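Local coordinates for agenet domain-containing protein (Arabidopsis thaliana, PDB 6IE4), which binds methylated histone H3 tails through tandem Agenet domains and probably acts as a reader of that mark, at residues P83-E87 / I88-K92; K92-V95 / V96-V100. All blocks are in the same frame, centred on the assembly; numbering follows the deposited sequence.

Contact 1 of 2, residues P83-E87 / I88-K92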
# COMPACT_ATOMS: atom_id res chain seq x y z
N PRO A 83 -1.95 10.51 4.25
CA PRO A 83 -2.65 11.58 4.97
C PRO A 83 -4.15 11.50 4.73
O PRO A 83 -4.59 11.20 3.60
CB PRO A 83 -2.06 12.87 4.37
CG PRO A 83 -0.72 12.44 3.86
CD PRO A 83 -0.97 11.06 3.29
N PRO A 84 -4.97 11.70 5.78
CA PRO A 84 -6.42 11.88 5.56
C PRO A 84 -6.73 12.91 4.47
O PRO A 84 -6.43 14.11 4.63
CB PRO A 84 -6.92 12.34 6.93
CG PRO A 84 -5.72 12.92 7.63
CD PRO A 84 -4.54 12.12 7.12
N MET A 85 -7.32 12.44 3.37
CA MET A 85 -7.82 13.31 2.31
C MET A 85 -8.83 14.31 2.86
O MET A 85 -9.79 13.92 3.54
CB MET A 85 -8.48 12.48 1.19
CG MET A 85 -7.54 11.71 0.25
SD MET A 85 -8.45 10.60 -0.89
CE MET A 85 -7.22 9.35 -1.26
N SER A 86 -8.60 15.61 2.61
CA SER A 86 -9.59 16.63 2.96
C SER A 86 -10.92 16.31 2.27
O SER A 86 -10.98 15.51 1.34
CB SER A 86 -9.16 18.03 2.52
OG SER A 86 -8.95 18.07 1.12
N GLU A 87 -11.97 17.03 2.65
CA GLU A 87 -13.29 16.69 2.12
C GLU A 87 -13.41 17.04 0.64
O GLU A 87 -13.95 16.25 -0.15
CB GLU A 87 -14.38 17.41 2.91
CG GLU A 87 -15.63 17.69 2.09
CD GLU A 87 -16.58 16.51 2.03
OE1 GLU A 87 -17.79 16.71 2.28
OE2 GLU A 87 -16.12 15.38 1.73
N ILE A 88 -12.87 18.18 0.23
CA ILE A 88 -12.77 18.49 -1.19
C ILE A 88 -11.84 17.50 -1.90
O ILE A 88 -12.19 16.93 -2.94
CB ILE A 88 -12.36 19.96 -1.39
CG1 ILE A 88 -13.57 20.85 -1.04
CG2 ILE A 88 -11.84 20.19 -2.80
CD1 ILE A 88 -13.29 22.33 -0.99
N GLU A 89 -10.65 17.28 -1.35
CA GLU A 89 -9.75 16.28 -1.93
C GLU A 89 -10.43 14.92 -1.97
O GLU A 89 -10.29 14.18 -2.95
CB GLU A 89 -8.44 16.19 -1.16
CG GLU A 89 -7.27 15.65 -1.99
CD GLU A 89 -5.91 16.20 -1.55
OE1 GLU A 89 -5.86 16.92 -0.52
OE2 GLU A 89 -4.90 15.92 -2.23
N LYS A 90 -11.16 14.57 -0.91
CA LYS A 90 -11.78 13.25 -0.80
C LYS A 90 -12.89 13.04 -1.81
O LYS A 90 -13.34 11.90 -1.98
CB LYS A 90 -12.36 13.13 0.62
CG LYS A 90 -12.98 11.83 1.09
CD LYS A 90 -11.97 10.93 1.79
CE LYS A 90 -12.61 9.57 2.17
NZ LYS A 90 -11.66 8.39 2.37
N LYS A 91 -13.29 14.07 -2.55
CA LYS A 91 -14.40 13.96 -3.48
C LYS A 91 -14.13 14.57 -4.84
O LYS A 91 -15.05 14.66 -5.66
CB LYS A 91 -15.62 14.67 -2.88
CG LYS A 91 -16.06 14.27 -1.47
CD LYS A 91 -17.31 13.38 -1.48
CE LYS A 91 -18.30 13.91 -0.42
NZ LYS A 91 -19.64 13.23 -0.43
N LYS A 92 -12.88 14.92 -5.15
CA LYS A 92 -12.63 15.42 -6.49
C LYS A 92 -12.71 14.27 -7.50
O LYS A 92 -12.74 13.10 -7.15
CB LYS A 92 -11.29 16.16 -6.56
CG LYS A 92 -10.10 15.37 -7.13
CD LYS A 92 -8.77 16.16 -7.07
CE LYS A 92 -7.53 15.24 -7.34
NZ LYS A 92 -6.88 15.39 -8.70

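Contact 2 of 2, residues K92-V95 / V96-V100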
# COMPACT_ATOMS: atom_id res chain seq x y z
N LYS A 92 -12.88 14.92 -5.15
CA LYS A 92 -12.63 15.42 -6.49
C LYS A 92 -12.71 14.27 -7.50
O LYS A 92 -12.74 13.10 -7.15
CB LYS A 92 -11.29 16.16 -6.56
CG LYS A 92 -10.10 15.37 -7.13
CD LYS A 92 -8.77 16.16 -7.07
CE LYS A 92 -7.53 15.24 -7.34
NZ LYS A 92 -6.88 15.39 -8.70
N LYS A 93 -12.81 14.64 -8.77
CA LYS A 93 -12.99 13.66 -9.83
C LYS A 93 -11.69 12.92 -10.09
O LYS A 93 -10.59 13.45 -9.87
CB LYS A 93 -13.47 14.36 -11.10
CG LYS A 93 -14.28 13.49 -12.04
CD LYS A 93 -13.81 13.58 -13.49
CE LYS A 93 -14.32 12.39 -14.32
NZ LYS A 93 -13.47 12.15 -15.53
N ILE A 94 -11.81 11.67 -10.54
CA ILE A 94 -10.67 10.88 -10.99
C ILE A 94 -10.70 10.83 -12.51
O ILE A 94 -11.76 10.60 -13.10
CB ILE A 94 -10.68 9.48 -10.36
CG1 ILE A 94 -10.66 9.65 -8.85
CG2 ILE A 94 -9.51 8.66 -10.85
CD1 ILE A 94 -10.11 8.48 -8.13
N VAL A 95 -9.55 11.07 -13.13
CA VAL A 95 -9.46 11.30 -14.57
C VAL A 95 -8.47 10.32 -15.20
O VAL A 95 -7.58 9.79 -14.53
CB VAL A 95 -9.06 12.76 -14.86
CG1 VAL A 95 -9.92 13.68 -14.05
CG2 VAL A 95 -7.58 12.99 -14.51
N VAL A 96 -8.63 10.09 -16.49
CA VAL A 96 -7.67 9.29 -17.24
C VAL A 96 -6.26 9.82 -17.04
O VAL A 96 -5.97 10.98 -17.36
CB VAL A 96 -8.02 9.23 -18.73
CG1 VAL A 96 -6.96 8.47 -19.50
CG2 VAL A 96 -9.36 8.56 -18.89
N GLY A 97 -5.36 8.97 -16.55
CA GLY A 97 -3.97 9.30 -16.39
C GLY A 97 -3.57 9.64 -14.98
O GLY A 97 -2.37 9.74 -14.71
N GLU A 98 -4.53 9.94 -14.12
CA GLU A 98 -4.26 10.06 -12.70
C GLU A 98 -3.52 8.83 -12.17
O GLU A 98 -3.87 7.69 -12.46
CB GLU A 98 -5.56 10.26 -11.93
CG GLU A 98 -5.33 10.89 -10.56
CD GLU A 98 -6.47 11.76 -10.08
OE1 GLU A 98 -7.54 11.84 -10.76
OE2 GLU A 98 -6.29 12.37 -9.00
N GLU A 99 -2.50 9.07 -11.35
CA GLU A 99 -1.93 7.98 -10.59
C GLU A 99 -2.75 7.73 -9.35
O GLU A 99 -3.16 8.67 -8.65
CB GLU A 99 -0.49 8.25 -10.20
CG GLU A 99 0.35 7.98 -11.37
CD GLU A 99 0.76 6.54 -11.49
OE1 GLU A 99 0.83 5.86 -10.43
OE2 GLU A 99 0.93 6.06 -12.65
N VAL A 100 -2.94 6.45 -9.05
CA VAL A 100 -3.84 6.00 -8.00
C VAL A 100 -3.21 4.78 -7.37
O VAL A 100 -2.25 4.21 -7.88
CB VAL A 100 -5.24 5.63 -8.53
CG1 VAL A 100 -5.95 6.82 -9.18
CG2 VAL A 100 -5.10 4.49 -9.52

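Contact 1 of 2, residues P83-E87 / I88-K92
The carboxylate of E87 lies against the aliphatic chain of K91, four residues on, and the two side chains cross obliquely. OE2 does the touching: it sits 3.4 Å from CG and also 3.4 Å from CE of K91, so the oxygen meets methylenes and not the ammonium group. The bend at chi2 of E87 (84°) turns the carboxylate back over the chain that follows. E87 OE2 and K91 NZ remain 4.7 Å apart, too far for a salt bridge, although opposite charges at that range probably still attract weakly. A glutamate and a lysine suit this exposed face, since both ends can also meet solvent.

Across the turn, S86 grips the backbone. Its OG accepts the amide of E89, with N of E89 3.1 Å from OG of S86 and an N-H...O angle of 149°. OG lies between the backbone N and the carbonyl carbon (chi1 59°), a rotation that swings the hydroxyl round to that amide. Serine fits because its short side chain can reach an N-H three residues ahead, as serines do at the start of helices. Residues 88-90 have helical backbone angles without the regular bonding, and N of K91 lies 3.1 Å from O of I88 in a hydrogen bond that rounds off this single turn. The turn belongs to the link between strands 78-79 and 99-104, which joins the two Agenet domains of the SH3-like tandem.

On another side, CB of M85 rests 3.9 Å from CD of K90, methylene against methylene. The bent lysine chain offers its greasy middle while its charged end leads away. Beyond CG, the extended methionine chain reaches R141 and F142 of strand 140-142.

Contact 2 of 2, residues K92-V95 / V96-V100
Ionic and polar bonds converge on the carboxylate of E98, whose two oxygens serve different partners. NZ of K92 forms a salt bridge with OE2 of E98 at 3.1 Å, the ammonium approaching from above the carboxylate plane, 40° out of it. OE1 of E98 instead accepts the backbone N of V95 at 3.2 Å, nearly along its own C-O axis. The glutamate can do both because its CG stands anti to the backbone N (chi1 -159°) and the chain runs on extended, back toward the preceding loop. Shortening this side chain to alanine is likely to leave the V95 amide and the K92 ammonium group without these acceptors and let the lysine end swing away.

A backbone bond closes the turn itself, N of E98 lying 3.1 Å from O of V95. G97 takes the third place with a positive phi, where a CB would jam against the preceding carbonyl oxygen.

Apolar packing lies beneath. CG2 of I94 meets CG1 of V100 at 4.3 Å, and both branched side chains also touch V113 of strand 107-117, while I94 and E98 reach F142; buried beta-branched residues suit such a sheet-facing layer. V95 to E98 is a type II beta turn with glycine at its third position, leading into strand 99-104 of the SH3-like Agenet barrel, and the E98 carboxylate ties the preceding loop back to it.

How the contacts relate
Contacts 1 and 2 follow one another along the connection between the two Agenet domains, and their centres lie 13 Å apart. K92 is where they join: contact 1 ends on it, through a weak backbone bond from its N to O of E89, and contact 2 begins with its side chain. Its carbonyl oxygen has a further partner in NZ of K137. Each centre is about 17 Å from the centre of the chain, on the same side. F142 of strand 140-142 gives them common ground, touched by M85 from contact 1, by I94 and E98 from contact 2, and by the shared K92. The exposed helical turn thus gives way to a partly buried turn that enters the second barrel.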